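Local coordinates for putative capsid protein of prophage (Escherichia coli CFT073, PDB 3BQW) that probably serves as a major capsid protein of the phage capsid protein E family, encoded by a prophage, at residues A204-W214 and K251-Y262. Sequence-based numbering, arbitrary orientation.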
ATOM      1  N   ALA A 204     -11.149  18.533   2.930  1.00 27.45           N
ATOM      2  CA  ALA A 204     -11.074  17.169   2.448  1.00 26.69           C
ATOM      3  C   ALA A 204     -11.740  17.122   1.090  1.00 25.95           C
ATOM      4  O   ALA A 204     -12.839  17.656   0.908  1.00 25.66           O
ATOM      5  CB  ALA A 204     -11.765  16.218   3.427  1.00 26.67           C
ATOM      6  N   ASN A 205     -11.080  16.470   0.130  1.00 25.51           N
ATOM      7  CA  ASN A 205     -11.635  16.312  -1.211  1.00 24.75           C
ATOM      8  C   ASN A 205     -11.824  14.843  -1.620  1.00 23.35           C
ATOM      9  O   ASN A 205     -12.226  14.549  -2.736  1.00 24.10           O
ATOM     10  CB  ASN A 205     -10.816  17.129  -2.241  1.00 24.75           C
ATOM     11  CG  ASN A 205      -9.483  16.494  -2.604  1.00 25.61           C
ATOM     12  OD1 ASN A 205      -9.026  15.558  -1.960  1.00 27.54           O
ATOM     13  ND2 ASN A 205      -8.841  17.025  -3.655  1.00 25.94           N
ATOM     14  N   VAL A 206     -11.552  13.931  -0.703  1.00 22.15           N
ATOM     15  CA  VAL A 206     -11.774  12.506  -0.930  1.00 21.38           C
ATOM     16  C   VAL A 206     -12.273  11.816   0.345  1.00 20.95           C
ATOM     17  O   VAL A 206     -11.803  12.100   1.441  1.00 20.41           O
ATOM     18  CB  VAL A 206     -10.508  11.813  -1.533  1.00 22.45           C
ATOM     19  CG1 VAL A 206      -9.317  11.809  -0.550  1.00 20.40           C
ATOM     20  CG2 VAL A 206     -10.864  10.414  -2.053  1.00 21.18           C
ATOM     21  N   MET A 207     -13.303  10.976   0.195  1.00 20.88           N
ATOM     22  CA  MET A 207     -13.783  10.110   1.272  1.00 20.04           C
ATOM     23  C   MET A 207     -13.669   8.647   0.812  1.00 20.79           C
ATOM     24  O   MET A 207     -14.356   8.247  -0.115  1.00 21.22           O
ATOM     25  CB  MET A 207     -15.215  10.455   1.709  1.00 20.43           C
ATOM     26  CG  MET A 207     -15.682   9.714   2.990  1.00 20.14           C
ATOM     27  SD  MET A 207     -17.256  10.204   3.766  1.00 14.54           S
ATOM     28  CE  MET A 207     -18.404  10.133   2.436  1.00 16.25           C
ATOM     29  N   ILE A 208     -12.753   7.901   1.442  1.00 20.60           N
ATOM     30  CA  ILE A 208     -12.549   6.476   1.206  1.00 20.77           C
ATOM     31  C   ILE A 208     -13.217   5.656   2.316  1.00 21.18           C
ATOM     32  O   ILE A 208     -12.970   5.883   3.501  1.00 20.57           O
ATOM     33  CB  ILE A 208     -11.060   6.127   1.123  1.00 21.50           C
ATOM     34  CG1 ILE A 208     -10.358   7.053   0.111  1.00 22.21           C
ATOM     35  CG2 ILE A 208     -10.898   4.669   0.703  1.00 21.50           C
ATOM     36  CD1 ILE A 208      -8.972   7.401   0.455  1.00 23.87           C
ATOM     37  N   MET A 209     -14.097   4.729   1.910  1.00 21.06           N
ATOM     38  CA  MET A 209     -15.055   4.078   2.802  1.00 20.47           C
ATOM     39  C   MET A 209     -14.939   2.574   2.660  1.00 21.66           C
ATOM     40  O   MET A 209     -14.876   2.078   1.550  1.00 20.71           O
ATOM     41  CB  MET A 209     -16.496   4.389   2.373  1.00 20.80           C
ATOM     42  CG  MET A 209     -16.925   5.783   2.479  1.00 21.24           C
ATOM     43  SD  MET A 209     -18.572   6.020   1.825  1.00 15.41           S
ATOM     44  CE  MET A 209     -18.131   6.618   0.229  1.00 21.65           C
ATOM     45  N   GLY A 210     -14.983   1.867   3.788  1.00 22.75           N
ATOM     46  CA  GLY A 210     -15.267   0.448   3.794  1.00 23.63           C
ATOM     47  C   GLY A 210     -16.710   0.187   3.371  1.00 24.47           C
ATOM     48  O   GLY A 210     -17.522   1.123   3.286  1.00 25.00           O
ATOM     49  N   ALA A 211     -17.019  -1.094   3.136  1.00 24.94           N
ATOM     50  CA  ALA A 211     -18.296  -1.556   2.587  1.00 25.62           C
ATOM     51  C   ALA A 211     -19.485  -1.283   3.473  1.00 25.51           C
ATOM     52  O   ALA A 211     -20.578  -0.994   2.993  1.00 26.26           O
ATOM     53  CB  ALA A 211     -18.225  -3.085   2.275  1.00 25.58           C
ATOM     54  N   GLU A 212     -19.269  -1.415   4.772  1.00 26.42           N
ATOM     55  CA  GLU A 212     -20.312  -1.232   5.752  1.00 26.18           C
ATOM     56  C   GLU A 212     -20.644   0.251   5.837  1.00 25.57           C
ATOM     57  O   GLU A 212     -21.812   0.618   5.891  1.00 25.07           O
ATOM     58  CB  GLU A 212     -19.856  -1.813   7.088  1.00 27.31           C
ATOM     59  CG  GLU A 212     -20.778  -1.564   8.280  1.00 30.26           C
ATOM     60  CD  GLU A 212     -22.198  -1.990   8.038  1.00 35.86           C
ATOM     61  OE1 GLU A 212     -22.413  -2.963   7.277  1.00 39.43           O
ATOM     62  OE2 GLU A 212     -23.111  -1.359   8.629  1.00 39.45           O
ATOM     63  N   VAL A 213     -19.620   1.102   5.784  1.00 24.62           N
ATOM     64  CA  VAL A 213     -19.835   2.549   5.702  1.00 24.47           C
ATOM     65  C   VAL A 213     -20.684   2.940   4.488  1.00 24.42           C
ATOM     66  O   VAL A 213     -21.632   3.710   4.613  1.00 24.31           O
ATOM     67  CB  VAL A 213     -18.533   3.366   5.687  1.00 23.99           C
ATOM     68  CG1 VAL A 213     -18.865   4.864   5.568  1.00 24.01           C
ATOM     69  CG2 VAL A 213     -17.702   3.091   6.930  1.00 22.37           C
ATOM     70  N   TRP A 214     -20.334   2.434   3.319  1.00 25.07           N
ATOM     71  CA  TRP A 214     -21.078   2.764   2.112  1.00 25.58           C
ATOM     72  C   TRP A 214     -22.533   2.295   2.201  1.00 25.85           C
ATOM     73  O   TRP A 214     -23.427   3.056   1.901  1.00 24.87           O
ATOM     74  CB  TRP A 214     -20.402   2.175   0.883  1.00 26.09           C
ATOM     75  CG  TRP A 214     -21.187   2.319  -0.361  1.00 26.40           C
ATOM     76  CD1 TRP A 214     -21.655   1.305  -1.144  1.00 27.28           C
ATOM     77  CD2 TRP A 214     -21.628   3.542  -0.981  1.00 26.80           C
ATOM     78  NE1 TRP A 214     -22.325   1.819  -2.231  1.00 27.09           N
ATOM     79  CE2 TRP A 214     -22.332   3.182  -2.156  1.00 25.15           C
ATOM     80  CE3 TRP A 214     -21.480   4.899  -0.670  1.00 27.29           C
ATOM     81  CZ2 TRP A 214     -22.890   4.123  -3.019  1.00 25.84           C
ATOM     82  CZ3 TRP A 214     -22.024   5.841  -1.529  1.00 26.93           C
ATOM     83  CH2 TRP A 214     -22.735   5.448  -2.694  1.00 26.81           C
ATOM     84  N   LYS A 251     -17.719   6.143  -6.717  1.00 28.81           N
ATOM     85  CA  LYS A 251     -19.163   6.277  -6.590  1.00 29.59           C
ATOM     86  C   LYS A 251     -19.716   7.594  -7.104  1.00 30.43           C
ATOM     87  O   LYS A 251     -20.897   7.666  -7.437  1.00 31.90           O
ATOM     88  CB  LYS A 251     -19.567   6.110  -5.114  1.00 29.47           C
ATOM     89  CG  LYS A 251     -19.339   4.716  -4.574  1.00 28.98           C
ATOM     90  CD  LYS A 251     -20.085   3.678  -5.404  1.00 28.31           C
ATOM     91  CE  LYS A 251     -19.911   2.326  -4.824  1.00 29.31           C
ATOM     92  NZ  LYS A 251     -20.499   1.273  -5.650  1.00 31.28           N
ATOM     93  N   GLY A 252     -18.896   8.638  -7.144  1.00 30.88           N
ATOM     94  CA  GLY A 252     -19.378   9.961  -7.486  1.00 31.11           C
ATOM     95  C   GLY A 252     -18.869  10.997  -6.517  1.00 31.69           C
ATOM     96  O   GLY A 252     -17.832  10.815  -5.903  1.00 31.36           O
ATOM     97  N   TYR A 253     -19.626  12.079  -6.379  1.00 32.97           N
ATOM     98  CA  TYR A 253     -19.237  13.231  -5.582  1.00 33.75           C
ATOM     99  C   TYR A 253     -20.359  13.666  -4.655  1.00 34.30           C
ATOM    100  O   TYR A 253     -21.545  13.446  -4.938  1.00 34.99           O
ATOM    101  CB  TYR A 253     -18.832  14.406  -6.482  1.00 33.90           C
ATOM    102  CG  TYR A 253     -17.595  14.149  -7.315  1.00 33.95           C
ATOM    103  CD1 TYR A 253     -16.334  14.586  -6.896  1.00 34.66           C
ATOM    104  CD2 TYR A 253     -17.679  13.446  -8.509  1.00 35.14           C
ATOM    105  CE1 TYR A 253     -15.190  14.344  -7.665  1.00 33.97           C
ATOM    106  CE2 TYR A 253     -16.547  13.191  -9.284  1.00 34.32           C
ATOM    107  CZ  TYR A 253     -15.313  13.648  -8.862  1.00 34.79           C
ATOM    108  OH  TYR A 253     -14.216  13.390  -9.658  1.00 35.11           O
ATOM    109  N   LEU A 254     -19.957  14.261  -3.534  1.00 34.39           N
ATOM    110  CA  LEU A 254     -20.856  14.915  -2.592  1.00 34.81           C
ATOM    111  C   LEU A 254     -20.329  16.337  -2.464  1.00 34.69           C
ATOM    112  O   LEU A 254     -19.516  16.632  -1.608  1.00 35.49           O
ATOM    113  CB  LEU A 254     -20.818  14.154  -1.264  1.00 35.01           C
ATOM    114  CG  LEU A 254     -21.793  14.421  -0.127  1.00 36.13           C
ATOM    115  CD1 LEU A 254     -23.263  14.437  -0.618  1.00 37.68           C
ATOM    116  CD2 LEU A 254     -21.578  13.343   0.975  1.00 34.83           C
ATOM    117  N   GLY A 255     -20.745  17.214  -3.366  1.00 34.48           N
ATOM    118  CA  GLY A 255     -20.128  18.529  -3.454  1.00 34.23           C
ATOM    119  C   GLY A 255     -18.748  18.347  -4.054  1.00 33.86           C
ATOM    120  O   GLY A 255     -18.626  17.767  -5.117  1.00 33.06           O
ATOM    121  N   ASP A 256     -17.710  18.813  -3.357  1.00 33.64           N
ATOM    122  CA  ASP A 256     -16.329  18.655  -3.845  1.00 33.19           C
ATOM    123  C   ASP A 256     -15.616  17.453  -3.230  1.00 31.49           C
ATOM    124  O   ASP A 256     -14.406  17.317  -3.360  1.00 32.12           O
ATOM    125  CB  ASP A 256     -15.498  19.962  -3.703  1.00 33.86           C
ATOM    126  CG  ASP A 256     -15.406  20.493  -2.265  1.00 36.76           C
ATOM    127  OD1 ASP A 256     -15.953  19.859  -1.317  1.00 41.81           O
ATOM    128  OD2 ASP A 256     -14.774  21.569  -2.086  1.00 38.80           O
ATOM    129  N   LEU A 257     -16.384  16.558  -2.612  1.00 29.43           N
ATOM    130  CA  LEU A 257     -15.869  15.369  -1.952  1.00 27.48           C
ATOM    131  C   LEU A 257     -16.065  14.145  -2.829  1.00 26.84           C
ATOM    132  O   LEU A 257     -17.194  13.756  -3.112  1.00 26.80           O
ATOM    133  CB  LEU A 257     -16.618  15.163  -0.644  1.00 27.67           C
ATOM    134  CG  LEU A 257     -16.112  14.161   0.384  1.00 26.53           C
ATOM    135  CD1 LEU A 257     -14.769  14.606   0.887  1.00 24.97           C
ATOM    136  CD2 LEU A 257     -17.121  14.056   1.554  1.00 26.36           C
ATOM    137  N   ALA A 258     -14.963  13.552  -3.279  1.00 25.57           N
ATOM    138  CA  ALA A 258     -15.014  12.348  -4.103  1.00 24.85           C
ATOM    139  C   ALA A 258     -15.293  11.164  -3.200  1.00 24.44           C
ATOM    140  O   ALA A 258     -14.795  11.110  -2.071  1.00 24.26           O
ATOM    141  CB  ALA A 258     -13.706  12.138  -4.851  1.00 23.83           C
ATOM    142  N   LEU A 259     -16.065  10.213  -3.726  1.00 24.45           N
ATOM    143  CA  LEU A 259     -16.574   9.087  -2.959  1.00 23.92           C
ATOM    144  C   LEU A 259     -16.049   7.784  -3.530  1.00 23.09           C
ATOM    145  O   LEU A 259     -16.314   7.440  -4.677  1.00 24.35           O
ATOM    146  CB  LEU A 259     -18.108   9.075  -2.970  1.00 24.01           C
ATOM    147  CG  LEU A 259     -18.880  10.314  -2.517  1.00 24.28           C
ATOM    148  CD1 LEU A 259     -20.354  10.135  -2.923  1.00 23.75           C
ATOM    149  CD2 LEU A 259     -18.746  10.607  -0.990  1.00 23.28           C
ATOM    150  N   ILE A 260     -15.295   7.074  -2.706  1.00 22.97           N
ATOM    151  CA  ILE A 260     -14.605   5.848  -3.071  1.00 22.22           C
ATOM    152  C   ILE A 260     -14.939   4.788  -2.014  1.00 22.44           C
ATOM    153  O   ILE A 260     -14.771   5.022  -0.807  1.00 21.86           O
ATOM    154  CB  ILE A 260     -13.053   6.061  -3.133  1.00 22.48           C
ATOM    155  CG1 ILE A 260     -12.675   7.191  -4.116  1.00 22.79           C
ATOM    156  CG2 ILE A 260     -12.335   4.754  -3.534  1.00 21.95           C
ATOM    157  CD1 ILE A 260     -11.121   7.410  -4.289  1.00 21.25           C
ATOM    158  N   VAL A 261     -15.436   3.650  -2.476  1.00 22.32           N
ATOM    159  CA  VAL A 261     -15.573   2.471  -1.654  1.00 23.38           C
ATOM    160  C   VAL A 261     -14.389   1.560  -1.917  1.00 24.50           C
ATOM    161  O   VAL A 261     -14.095   1.228  -3.057  1.00 24.44           O
ATOM    162  CB  VAL A 261     -16.885   1.711  -1.923  1.00 23.42           C
ATOM    163  CG1 VAL A 261     -16.997   0.485  -1.006  1.00 21.56           C
ATOM    164  CG2 VAL A 261     -18.086   2.671  -1.757  1.00 21.99           C
ATOM    165  N   TYR A 262     -13.728   1.155  -0.842  1.00 26.12           N
ATOM    166  CA  TYR A 262     -12.467   0.442  -0.921  1.00 27.79           C
ATOM    167  C   TYR A 262     -12.605  -0.891  -0.216  1.00 28.32           C
ATOM    168  O   TYR A 262     -12.898  -0.938   0.955  1.00 28.72           O
ATOM    169  CB  TYR A 262     -11.390   1.285  -0.264  1.00 28.62           C
ATOM    170  CG  TYR A 262      -9.987   0.709  -0.212  1.00 30.09           C
ATOM    171  CD1 TYR A 262      -9.183   0.668  -1.339  1.00 34.72           C
ATOM    172  CD2 TYR A 262      -9.436   0.290   0.968  1.00 32.63           C
ATOM    173  CE1 TYR A 262      -7.862   0.189  -1.278  1.00 35.07           C
ATOM    174  CE2 TYR A 262      -8.115  -0.183   1.035  1.00 32.96           C
ATOM    175  CZ  TYR A 262      -7.344  -0.223  -0.084  1.00 31.81           C
ATOM    176  OH  TYR A 262      -6.053  -0.703  -0.023  1.00 32.83           O
TER
HETATM  177  O   HOH W   1     -12.905  20.228  -0.310  1.00 46.84           O
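Trp214 lays one face of its indole over the CG2 methyl of Val261, which comes within 3.4 Å of Trp214 CG. Lys251 covers the same face with its methylenes. Its CE sits 4.0 Å from the centroid of the five-membered ring, and CG and CD run on over the six-membered ring. Val261 CG2 and Lys251 CE both make CH-pi contacts with the five-membered ring. The kink of the lysine chain at chi2 (-57°) turns CD and CE across the indole. Tyr227 meets the Trp214 ring edge-to-face.

Met207, Met209, Leu259 and Val261 point to the face of the sheet on which Trp214 lies. Met207 keeps CG anti to the backbone N (chi1 -171°) and bends at chi3, which brings CE against Leu259 CD2 at 3.5 Å, a tight fit. Met209 CE comes in obliquely to Leu259 CB. The opposite face carries Val206, Ile208, Ala258 and Ile260. There Val206 CG2 meets Ile260 CD1 at 3.8 Å. Ile208 CG2 lies alongside Tyr262 CB. Phe35 and Leu30 of helix 30-35 pack on this side.

Strands 206-209 and 257-262 run parallel and are joined by five backbone hydrogen bonds, from Ala258 N to Asn205 O at one end to Tyr262 N to Met209 O at the other. At the first of these the donor stands well above the carbonyl plane. Nearby, water 1 donates to Ala204 O and, weakly, to Asp256 OD2. On its other edge strand 206-209 pairs antiparallel with strand 281-285, where Asn205 and Val206 form a classic beta bulge opposite Gly285.

Gly210 is the N-cap of the helix that carries Trp214. Leu254 to Leu257 form a type II' turn, making 251-262 a beta hairpin. The result is a mixed sheet: strand 257-262 lies between parallel 206-209 and antiparallel 251-254, with the helix packed on one face.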